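Local coordinates for Lmo2812 protein (Listeria monocytogenes EGD-e, PDB 5ZQA), which is a penicillin-binding protein, PBPD2, of the peptidase S11 family and probably acts as a serine-type D-Ala-D-Ala carboxypeptidase in cell-wall peptidoglycan metabolism, at residues E27-Y32 with A48-N53; A38-V43 with K246-I251. All blocks are in the same frame, centred on the assembly; numbering follows the deposited sequence.

Both contacts lie at one end of the five-stranded antiparallel sheet, whose order is 48-52, 37-42, 246-255, 236-243, 222-230. Their centres are about 11 Å apart. Contact 1 sets the N-terminal loop against the outermost strand 48-52; contact 2 pairs the second and third strands, 37-42 and 246-255. Along the chain the segments alternate: 27-32, 38-43, 48-53, then 246-251. The two meet directly, since Glu51 OE2 lies 2.7 Å from Tyr41 OH, probably hydrogen-bonded, and helix 258-272 touches side chains of both. Strands from near the start of the chain and from near its end thus sit side by side in one sheet, which also carries Lys226, the predicted substrate-binding residue, on its far strand 222-230.

Contact 1: residues E27-Y32 with A48-N53; sequences EQPNLY and ALYEQN
Leu31 lies over one face of the Tyr50 ring, and its side chain can be followed along that ring from the hydroxyl end inwards. CB sits above the phenol end, 3.9 Å from Tyr50 CZ. CG comes next, 3.8 Å from Tyr50 CE1. CD1 finishes the run almost exactly over the middle: it is 3.6 Å from the ring centroid and 5° off the ring normal, a CH-pi contact made squarely over the face. Chi1 of -56° puts CG beside the backbone N, and the extended chi2 of 176° carries CD1 inwards over the ring. The two side chains run past each other in opposite directions, which is why CB meets the hydroxyl end of the ring while CD1 ends over its centre.

Oxygens gather along part of the ring's edge. Pro29 O lies in the ring plane, 3.5 Å from Tyr50 CE1, and Pro29 CG packs more loosely, 4.2 Å from Tyr50 CD1. At the tip, Tyr50 OH donates to Gln52 OE1 over 2.9 Å, reaching it from above the carbonyl plane, and accepts from water 1. That water also donates to Leu31 O; water 2 bridges Leu31 O and Gln52 OE1. The loop is therefore tied to the strand through solvent at the hydroxyl end and through carbon over the ring.

Leu49 and Tyr50 both face Val40, a classic beta bulge where the outer strand turns a corner. The 27-32 loop lies beside that strand, making an irregular margin to the sheet. Helix 258-272 packs against both segments: Leu31 touches Leu268 and Val271, Pro29 touches Val271, and Tyr50 packs on Leu268 and on Val40 of strand 37-42.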
loop_
_atom_site.group_PDB
_atom_site.type_symbol
_atom_site.label_atom_id
_atom_site.label_comp_id
_atom_site.label_asym_id
_atom_site.label_seq_id
_atom_site.Cartn_x
_atom_site.Cartn_y
_atom_site.Cartn_z
ATOM N N GLU A 27 8.523 -11.271 27.142
ATOM C CA GLU A 27 7.423 -10.343 26.895
ATOM C C GLU A 27 7.062 -10.315 25.416
ATOM O O GLU A 27 6.093 -10.947 24.985
ATOM C CB GLU A 27 7.789 -8.939 27.377
ATOM C CG GLU A 27 7.945 -8.839 28.880
ATOM C CD GLU A 27 6.700 -9.296 29.616
ATOM O OE1 GLU A 27 5.583 -8.998 29.138
ATOM O OE2 GLU A 27 6.836 -9.962 30.665
ATOM N N GLN A 28 7.839 -9.566 24.644
ATOM C CA GLN A 28 7.733 -9.616 23.196
ATOM C C GLN A 28 8.973 -10.321 22.657
ATOM O O GLN A 28 10.070 -10.164 23.200
ATOM C CB GLN A 28 7.573 -8.213 22.602
ATOM C CG GLN A 28 6.616 -7.298 23.378
ATOM C CD GLN A 28 5.187 -7.830 23.467
ATOM O OE1 GLN A 28 4.821 -8.806 22.806
ATOM N NE2 GLN A 28 4.368 -7.175 24.286
ATOM N N PRO A 29 8.799 -11.119 21.596
ATOM C CA PRO A 29 9.872 -12.005 21.137
ATOM C C PRO A 29 11.106 -11.264 20.646
ATOM O O PRO A 29 11.098 -10.052 20.426
ATOM C CB PRO A 29 9.218 -12.778 19.988
ATOM C CG PRO A 29 8.143 -11.878 19.509
ATOM C CD PRO A 29 7.608 -11.207 20.733
ATOM N N ASN A 30 12.175 -12.028 20.492
ATOM C CA ASN A 30 13.442 -11.526 20.009
ATOM C C ASN A 30 13.610 -11.946 18.556
ATOM O O ASN A 30 14.045 -13.065 18.280
ATOM C CB ASN A 30 14.572 -12.072 20.888
ATOM C CG ASN A 30 15.935 -11.544 20.500
ATOM O OD1 ASN A 30 16.061 -10.464 19.921
ATOM N ND2 ASN A 30 16.974 -12.309 20.827
ATOM N N LEU A 31 13.242 -11.065 17.627
ATOM C CA LEU A 31 13.340 -11.392 16.212
ATOM C C LEU A 31 14.596 -10.811 15.593
ATOM O O LEU A 31 15.096 -9.767 16.017
ATOM C CB LEU A 31 12.120 -10.882 15.436
ATOM C CG LEU A 31 10.744 -11.340 15.921
ATOM C CD1 LEU A 31 9.660 -10.666 15.095
ATOM C CD2 LEU A 31 10.588 -12.862 15.866
ATOM N N TYR A 32 15.094 -11.491 14.572
ATOM C CA TYR A 32 16.213 -10.971 13.806
ATOM C C TYR A 32 15.780 -10.781 12.367
ATOM O O TYR A 32 15.742 -11.725 11.581
ATOM C CB TYR A 32 17.417 -11.897 13.934
ATOM C CG TYR A 32 17.951 -11.856 15.344
ATOM C CD1 TYR A 32 18.644 -10.743 15.802
ATOM C CD2 TYR A 32 17.715 -12.897 16.232
ATOM C CE1 TYR A 32 19.119 -10.678 17.099
ATOM C CE2 TYR A 32 18.184 -12.838 17.539
ATOM C CZ TYR A 32 18.883 -11.723 17.957
ATOM O OH TYR A 32 19.358 -11.651 19.248
ATOM N N ALA A 48 0.283 -3.875 20.075
ATOM C CA ALA A 48 1.533 -4.155 19.382
ATOM C C ALA A 48 2.072 -5.493 19.879
ATOM O O ALA A 48 2.286 -5.666 21.081
ATOM C CB ALA A 48 2.546 -3.035 19.616
ATOM N N LEU A 49 2.246 -6.452 18.974
ATOM C CA LEU A 49 2.754 -7.776 19.342
ATOM C C LEU A 49 4.267 -7.878 19.150
ATOM O O LEU A 49 4.933 -8.703 19.780
ATOM C CB LEU A 49 2.033 -8.850 18.525
ATOM C CG LEU A 49 0.516 -8.705 18.672
ATOM C CD1 LEU A 49 -0.250 -9.588 17.700
ATOM C CD2 LEU A 49 0.122 -9.005 20.116
ATOM N N TYR A 50 4.796 -7.029 18.277
ATOM C CA TYR A 50 6.228 -6.839 18.113
ATOM C C TYR A 50 6.457 -5.462 17.533
ATOM O O TYR A 50 5.729 -5.052 16.632
ATOM C CB TYR A 50 6.850 -7.899 17.196
ATOM C CG TYR A 50 8.329 -7.692 16.968
ATOM C CD1 TYR A 50 9.265 -8.162 17.880
ATOM C CD2 TYR A 50 8.786 -6.999 15.861
ATOM C CE1 TYR A 50 10.621 -7.958 17.679
ATOM C CE2 TYR A 50 10.144 -6.788 15.646
ATOM C CZ TYR A 50 11.052 -7.272 16.562
ATOM O OH TYR A 50 12.403 -7.067 16.365
ATOM N N GLU A 51 7.455 -4.748 18.051
ATOM C CA GLU A 51 7.838 -3.455 17.497
ATOM C C GLU A 51 9.349 -3.278 17.488
ATOM O O GLU A 51 10.035 -3.569 18.469
ATOM C CB GLU A 51 7.193 -2.304 18.280
ATOM C CG GLU A 51 5.756 -2.010 17.871
ATOM C CD GLU A 51 5.165 -0.791 18.574
ATOM O OE1 GLU A 51 5.461 -0.567 19.770
ATOM O OE2 GLU A 51 4.397 -0.051 17.931
ATOM N N GLN A 52 9.852 -2.785 16.369
ATOM C CA GLN A 52 11.258 -2.446 16.219
ATOM C C GLN A 52 11.357 -1.136 15.459
ATOM O O GLN A 52 10.959 -1.078 14.298
ATOM C CB GLN A 52 12.001 -3.560 15.484
ATOM C CG GLN A 52 13.461 -3.270 15.201
ATOM C CD GLN A 52 14.119 -4.371 14.385
ATOM O OE1 GLN A 52 13.571 -5.470 14.237
ATOM N NE2 GLN A 52 15.302 -4.082 13.851
ATOM N N ASN A 53 11.846 -0.084 16.117
ATOM C CA ASN A 53 11.913 1.247 15.506
ATOM C C ASN A 53 10.545 1.712 15.020
ATOM O O ASN A 53 10.430 2.306 13.952
ATOM C CB ASN A 53 12.921 1.266 14.344
ATOM C CG ASN A 53 14.355 1.210 14.819
ATOM O OD1 ASN A 53 14.668 1.653 15.923
ATOM N ND2 ASN A 53 15.238 0.673 13.983
HETATM O O HOH W 1 14.108 -8.201 18.394
HETATM O O HOH W 2 15.654 -7.490 14.118
#

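Contact 2: residues A38-V43 with K246-I251; sequences AAVYSV and KRVISI
The Tyr41 ring turns an edge to strand 246-251: Ile249 O lies near its plane, 4.0 Å from Tyr41 CD1, and Ile251 CG1 also borders that edge. Phe179 of helix 175-188 stacks with this ring; Tyr41 OH is hydrogen-bonded to Glu51 and Thr175.

The two backbones pair antiparallel, their axes coming within 4.6 Å. Ala39 with Ile251 and Tyr41 with Ile249 are hydrogen-bonded pairs, each with two N-H...O bonds; Ile251 N to Ala39 O, at 2.8 Å, is nearly straight (172°). Val40 with Ser250 and Ser42 with Val248 are the non-hydrogen-bonded pairs between and beyond them. On their face Val40 CG2 reaches over to Val248 CB at 4.1 Å, and helix 258-272 packs against Val40, Val248 and Ser250.

At the strand's end Val43 N still bonds to Arg247 O. With Val43 CG1 anti to the backbone N (chi1 165°), CG2 falls beside that N, 3.7 Å from Ile249 CD1 and alongside the aliphatic part of Arg247, whose guanidinium leads away to Thr240. Backbone bonds fix the register, largely apolar side chains line both faces with serines among them, and the charge of Arg247 is met by Asp223 on strand 222-230.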
loop_
_atom_site.group_PDB
_atom_site.type_symbol
_atom_site.label_atom_id
_atom_site.label_comp_id
_atom_site.label_asym_id
_atom_site.label_seq_id
_atom_site.Cartn_x
_atom_site.Cartn_y
_atom_site.Cartn_z
ATOM N N ALA A 38 10.103 -2.457 11.835
ATOM C CA ALA A 38 9.119 -3.512 11.642
ATOM C C ALA A 38 8.189 -3.618 12.823
ATOM O O ALA A 38 8.544 -3.248 13.944
ATOM C CB ALA A 38 9.801 -4.831 11.407
ATOM N N ALA A 39 6.997 -4.143 12.574
ATOM C CA ALA A 39 6.027 -4.325 13.640
ATOM C C ALA A 39 4.910 -5.247 13.192
ATOM O O ALA A 39 4.696 -5.451 11.992
ATOM C CB ALA A 39 5.453 -2.966 14.093
ATOM N N VAL A 40 4.203 -5.818 14.155
ATOM C CA VAL A 40 2.959 -6.504 13.841
ATOM C C VAL A 40 1.978 -6.176 14.958
ATOM O O VAL A 40 2.362 -6.099 16.136
ATOM C CB VAL A 40 3.166 -8.044 13.631
ATOM C CG1 VAL A 40 3.793 -8.732 14.873
ATOM C CG2 VAL A 40 1.860 -8.714 13.191
ATOM N N TYR A 41 0.736 -5.916 14.558
ATOM C CA TYR A 41 -0.308 -5.436 15.461
ATOM C C TYR A 41 -1.582 -6.258 15.346
ATOM O O TYR A 41 -1.938 -6.729 14.269
ATOM C CB TYR A 41 -0.663 -3.970 15.167
ATOM C CG TYR A 41 0.486 -2.983 15.224
ATOM C CD1 TYR A 41 1.258 -2.735 14.102
ATOM C CD2 TYR A 41 0.789 -2.290 16.395
ATOM C CE1 TYR A 41 2.296 -1.840 14.126
ATOM C CE2 TYR A 41 1.844 -1.395 16.437
ATOM C CZ TYR A 41 2.596 -1.169 15.296
ATOM O OH TYR A 41 3.648 -0.278 15.334
ATOM N N SER A 42 -2.293 -6.385 16.458
ATOM C CA SER A 42 -3.645 -6.925 16.450
ATOM C C SER A 42 -4.669 -5.845 16.089
ATOM O O SER A 42 -4.739 -4.800 16.736
ATOM C CB SER A 42 -3.984 -7.522 17.817
ATOM O OG SER A 42 -5.337 -7.930 17.834
ATOM N N VAL A 43 -5.457 -6.095 15.054
ATOM C CA VAL A 43 -6.466 -5.141 14.612
ATOM C C VAL A 43 -7.566 -4.934 15.654
ATOM O O VAL A 43 -8.061 -3.819 15.832
ATOM C CB VAL A 43 -7.093 -5.603 13.278
ATOM C CG1 VAL A 43 -8.384 -4.857 12.980
ATOM C CG2 VAL A 43 -6.087 -5.431 12.143
ATOM N N LYS A 246 -9.457 -13.286 14.143
ATOM C CA LYS A 246 -8.457 -12.325 14.578
ATOM C C LYS A 246 -7.627 -11.889 13.382
ATOM O O LYS A 246 -7.036 -12.723 12.711
ATOM C CB LYS A 246 -7.550 -12.925 15.660
ATOM C CG LYS A 246 -6.251 -12.146 15.893
ATOM C CD LYS A 246 -5.361 -12.840 16.910
ATOM C CE LYS A 246 -4.009 -12.153 17.013
ATOM N NZ LYS A 246 -3.124 -12.827 18.001
ATOM N N ARG A 247 -7.590 -10.585 13.123
ATOM C CA ARG A 247 -6.778 -10.064 12.031
ATOM C C ARG A 247 -5.542 -9.359 12.567
ATOM O O ARG A 247 -5.604 -8.654 13.580
ATOM C CB ARG A 247 -7.598 -9.108 11.154
ATOM C CG ARG A 247 -6.767 -8.471 10.027
ATOM C CD ARG A 247 -7.614 -7.685 9.011
ATOM N NE ARG A 247 -8.506 -8.566 8.254
ATOM C CZ ARG A 247 -8.134 -9.289 7.198
ATOM N NH1 ARG A 247 -6.885 -9.243 6.758
ATOM N NH2 ARG A 247 -9.020 -10.073 6.580
ATOM N N VAL A 248 -4.412 -9.568 11.894
ATOM C CA VAL A 248 -3.201 -8.843 12.254
ATOM C C VAL A 248 -2.707 -8.093 11.030
ATOM O O VAL A 248 -3.052 -8.437 9.890
ATOM C CB VAL A 248 -2.087 -9.766 12.798
ATOM C CG1 VAL A 248 -2.587 -10.528 14.039
ATOM C CG2 VAL A 248 -1.598 -10.727 11.726
ATOM N N ILE A 249 -1.951 -7.029 11.280
ATOM C CA ILE A 249 -1.313 -6.267 10.222
ATOM C C ILE A 249 0.170 -6.177 10.536
ATOM O O ILE A 249 0.558 -5.783 11.639
ATOM C CB ILE A 249 -1.918 -4.869 10.086
ATOM C CG1 ILE A 249 -3.372 -4.982 9.615
ATOM C CG2 ILE A 249 -1.107 -4.034 9.090
ATOM C CD1 ILE A 249 -4.098 -3.645 9.578
ATOM N N SER A 250 0.998 -6.584 9.578
ATOM C CA SER A 250 2.448 -6.516 9.745
ATOM C C SER A 250 3.024 -5.410 8.879
ATOM O O SER A 250 2.534 -5.158 7.782
ATOM C CB SER A 250 3.089 -7.858 9.389
ATOM O OG SER A 250 2.865 -8.176 8.019
ATOM N N ILE A 251 4.061 -4.747 9.385
ATOM C CA ILE A 251 4.754 -3.702 8.641
ATOM C C ILE A 251 6.247 -4.011 8.575
ATOM O O ILE A 251 6.873 -4.241 9.612
ATOM C CB ILE A 251 4.603 -2.320 9.301
ATOM C CG1 ILE A 251 3.159 -2.052 9.744
ATOM C CG2 ILE A 251 5.148 -1.242 8.375
ATOM C CD1 ILE A 251 2.247 -1.877 8.629
#